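Local coordinates for protein autoinducer 2 sensor kinase/phosphatase luxQ (Vibrio cholerae, PDB 3C30) that senses the quorum-sensing signal AI-2 through the binding protein LuxP, acting as a histidine kinase at low cell density and as a phosphatase at high cell density, at residues A[176-181]-A[237-242]. Numbering follows the deposited sequence.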
ATOM      1  N   ASN A 176      11.774  14.320  -6.984  1.00 36.72           N
ATOM      2  CA  ASN A 176      12.281  15.631  -6.587  1.00 38.58           C
ATOM      3  C   ASN A 176      11.166  16.675  -6.628  1.00 37.93           C
ATOM      4  O   ASN A 176      11.353  17.792  -7.116  1.00 37.90           O
ATOM      5  CB  ASN A 176      13.435  16.066  -7.496  1.00 42.38           C
ATOM      6  CG  ASN A 176      14.564  15.049  -7.541  1.00 46.12           C
ATOM      7  OD1 ASN A 176      14.537  14.103  -8.339  1.00 46.84           O
ATOM      8  ND2 ASN A 176      15.563  15.234  -6.677  1.00 46.38           N
ATOM      9  N   SER A 177       9.997  16.300  -6.122  1.00 36.75           N
ATOM     10  CA  SER A 177       8.865  17.211  -6.086  1.00 35.49           C
ATOM     11  C   SER A 177       8.990  18.079  -4.848  1.00 35.16           C
ATOM     12  O   SER A 177       9.601  17.679  -3.861  1.00 36.26           O
ATOM     13  CB  SER A 177       7.546  16.437  -6.037  1.00 34.79           C
ATOM     14  OG  SER A 177       7.206  15.907  -7.300  1.00 31.81           O
ATOM     15  N   GLU A 178       8.407  19.268  -4.903  1.00 33.49           N
ATOM     16  CA  GLU A 178       8.461  20.185  -3.782  1.00 32.59           C
ATOM     17  C   GLU A 178       7.649  19.607  -2.629  1.00 31.40           C
ATOM     18  O   GLU A 178       8.137  19.482  -1.506  1.00 32.38           O
ATOM     19  CB  GLU A 178       7.884  21.520  -4.203  1.00 36.28           C
ATOM     20  CG  GLU A 178       8.737  22.696  -3.836  1.00 41.83           C
ATOM     21  CD  GLU A 178       7.944  23.982  -3.871  1.00 47.06           C
ATOM     22  OE1 GLU A 178       7.777  24.554  -4.972  1.00 50.29           O
ATOM     23  OE2 GLU A 178       7.467  24.409  -2.797  1.00 47.66           O
ATOM     24  N   ASN A 179       6.397  19.272  -2.921  1.00 27.40           N
ATOM     25  CA  ASN A 179       5.498  18.678  -1.950  1.00 23.26           C
ATOM     26  C   ASN A 179       4.491  17.835  -2.708  1.00 23.32           C
ATOM     27  O   ASN A 179       4.234  18.060  -3.889  1.00 21.60           O
ATOM     28  CB  ASN A 179       4.734  19.735  -1.160  1.00 22.13           C
ATOM     29  CG  ASN A 179       5.491  20.237   0.044  1.00 22.20           C
ATOM     30  OD1 ASN A 179       6.081  19.461   0.802  1.00 20.42           O
ATOM     31  ND2 ASN A 179       5.453  21.550   0.248  1.00 24.02           N
ATOM     32  N   LEU A 180       3.917  16.860  -2.015  1.00 22.60           N
ATOM     33  CA  LEU A 180       2.924  15.989  -2.605  1.00 20.98           C
ATOM     34  C   LEU A 180       1.846  15.753  -1.567  1.00 21.24           C
ATOM     35  O   LEU A 180       2.087  15.893  -0.376  1.00 22.68           O
ATOM     36  CB  LEU A 180       3.544  14.644  -2.994  1.00 20.72           C
ATOM     37  CG  LEU A 180       4.566  14.563  -4.129  1.00 19.84           C
ATOM     38  CD1 LEU A 180       4.914  13.113  -4.387  1.00 21.17           C
ATOM     39  CD2 LEU A 180       4.007  15.156  -5.376  1.00 19.28           C
ATOM     40  N   VAL A 181       0.649  15.423  -2.022  1.00 21.37           N
ATOM     41  CA  VAL A 181      -0.439  15.118  -1.115  1.00 22.96           C
ATOM     42  C   VAL A 181      -1.307  14.093  -1.807  1.00 23.13           C
ATOM     43  O   VAL A 181      -1.757  14.309  -2.928  1.00 24.01           O
ATOM     44  CB  VAL A 181      -1.278  16.371  -0.739  1.00 23.43           C
ATOM     45  CG1 VAL A 181      -1.139  17.430  -1.789  1.00 23.98           C
ATOM     46  CG2 VAL A 181      -2.738  15.987  -0.564  1.00 21.75           C
ATOM     47  N   ILE A 237       3.022  19.826  -6.043  1.00 34.16           N
ATOM     48  CA  ILE A 237       3.112  21.276  -6.051  1.00 38.21           C
ATOM     49  C   ILE A 237       4.496  21.734  -6.452  1.00 40.14           C
ATOM     50  O   ILE A 237       5.487  21.397  -5.807  1.00 38.59           O
ATOM     51  CB  ILE A 237       2.803  21.863  -4.668  1.00 39.19           C
ATOM     52  CG1 ILE A 237       1.568  21.185  -4.084  1.00 40.33           C
ATOM     53  CG2 ILE A 237       2.541  23.346  -4.789  1.00 40.19           C
ATOM     54  CD1 ILE A 237       1.548  21.145  -2.581  1.00 41.23           C
ATOM     55  N   GLN A 238       4.561  22.504  -7.524  1.00 44.35           N
ATOM     56  CA  GLN A 238       5.834  23.021  -7.981  1.00 49.08           C
ATOM     57  C   GLN A 238       5.739  24.534  -7.996  1.00 51.58           C
ATOM     58  O   GLN A 238       4.761  25.101  -8.486  1.00 51.32           O
ATOM     59  CB  GLN A 238       6.158  22.501  -9.380  1.00 50.90           C
ATOM     60  CG  GLN A 238       7.645  22.329  -9.611  1.00 53.80           C
ATOM     61  CD  GLN A 238       8.282  21.433  -8.556  1.00 57.42           C
ATOM     62  OE1 GLN A 238       7.915  20.257  -8.407  1.00 58.38           O
ATOM     63  NE2 GLN A 238       9.237  21.985  -7.813  1.00 57.89           N
ATOM     64  N   THR A 239       6.749  25.181  -7.432  1.00 55.15           N
ATOM     65  CA  THR A 239       6.785  26.632  -7.394  1.00 59.38           C
ATOM     66  C   THR A 239       7.214  27.167  -8.749  1.00 61.98           C
ATOM     67  O   THR A 239       8.189  26.695  -9.326  1.00 62.27           O
ATOM     68  CB  THR A 239       7.756  27.128  -6.316  1.00 59.05           C
ATOM     69  OG1 THR A 239       7.136  26.996  -5.031  1.00 59.80           O
ATOM     70  CG2 THR A 239       8.130  28.578  -6.554  1.00 59.44           C
ATOM     71  N   ASN A 240       6.466  28.141  -9.256  1.00 66.28           N
ATOM     72  CA  ASN A 240       6.759  28.750 -10.547  1.00 71.24           C
ATOM     73  C   ASN A 240       8.160  29.351 -10.485  1.00 75.09           C
ATOM     74  O   ASN A 240       8.371  30.402  -9.879  1.00 75.32           O
ATOM     75  CB  ASN A 240       5.731  29.834 -10.850  1.00 71.13           C
ATOM     76  CG  ASN A 240       5.580  30.084 -12.324  1.00 71.77           C
ATOM     77  OD1 ASN A 240       4.821  30.957 -12.741  1.00 73.37           O
ATOM     78  ND2 ASN A 240       6.300  29.314 -13.132  1.00 72.06           N
ATOM     79  N   GLN A 241       9.112  28.672 -11.116  1.00 79.90           N
ATOM     80  CA  GLN A 241      10.502  29.104 -11.105  1.00 84.39           C
ATOM     81  C   GLN A 241      10.760  30.453 -11.771  1.00 86.23           C
ATOM     82  O   GLN A 241      11.790  31.070 -11.502  1.00 86.17           O
ATOM     83  CB  GLN A 241      11.388  28.027 -11.742  1.00 86.74           C
ATOM     84  CG  GLN A 241      12.889  28.216 -11.498  1.00 90.65           C
ATOM     85  CD  GLN A 241      13.299  28.013 -10.038  1.00 92.54           C
ATOM     86  OE1 GLN A 241      12.470  27.684  -9.184  1.00 93.61           O
ATOM     87  NE2 GLN A 241      14.586  28.204  -9.754  1.00 92.89           N
ATOM     88  N   ASN A 242       9.846  30.904 -12.640  1.00 88.70           N
ATOM     89  CA  ASN A 242       9.991  32.214 -13.304  1.00 91.05           C
ATOM     90  C   ASN A 242      10.575  33.088 -12.219  1.00 92.75           C
ATOM     91  O   ASN A 242      11.622  33.729 -12.346  1.00 93.79           O
ATOM     92  CB  ASN A 242       8.635  32.868 -13.619  1.00 91.06           C
ATOM     93  CG  ASN A 242       7.771  32.066 -14.561  1.00 91.83           C
ATOM     94  OD1 ASN A 242       6.620  32.436 -14.813  1.00 91.44           O
ATOM     95  ND2 ASN A 242       8.307  30.977 -15.094  1.00 92.20           N
TER
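Asn179 and Ile237 lie on two chain segments that run antiparallel here, 5.4 Å apart at their CA atoms and joined by a hydrogen bond of 3.0 Å from Ile237 N to Asn179 O. The N-H points almost straight at the oxygen (174°). The contact lies near one end of strands 179-183 and 228-239, the inner two of the four-stranded antiparallel sheet in the periplasmic sensor part of LuxQ, which belongs to the Cache clan. Preceding this segment, helix 165-174 ends in a Schellman motif with Asn176, at positive phi, as its C-prime residue, and the chain then turns toward the sheet. CD1 of Ile237 lies 3.8 Å from CB of Asn179; Leu193 packs against both side chains, and Tyr199 and Val204 against Ile237. The Asn179 amide turns to other partners: its OD1 is hydrogen-bonded to Thr192 and its ND2 to Tyr199. Glu178 makes the polar side-chain contact. Extended beyond CG, its side chain reaches along the opposing strand to Thr239, while the OE2 oxygen is held by the hydroxyl of Tyr199, so both carboxylate oxygens have partners. Gln238, bent at chi2, folds its amide back beside the start of the Glu178 side chain, with NE2 3.9 Å from CB of Glu178 and the amide plane turned 72° from the carboxylate. Thr239 OG1 lies beside its own backbone N (chi1 -77°), and from there it donates to the syn side of Glu178 OE1, an oxygen that also takes a weak, bent hydrogen bond from Thr239 N.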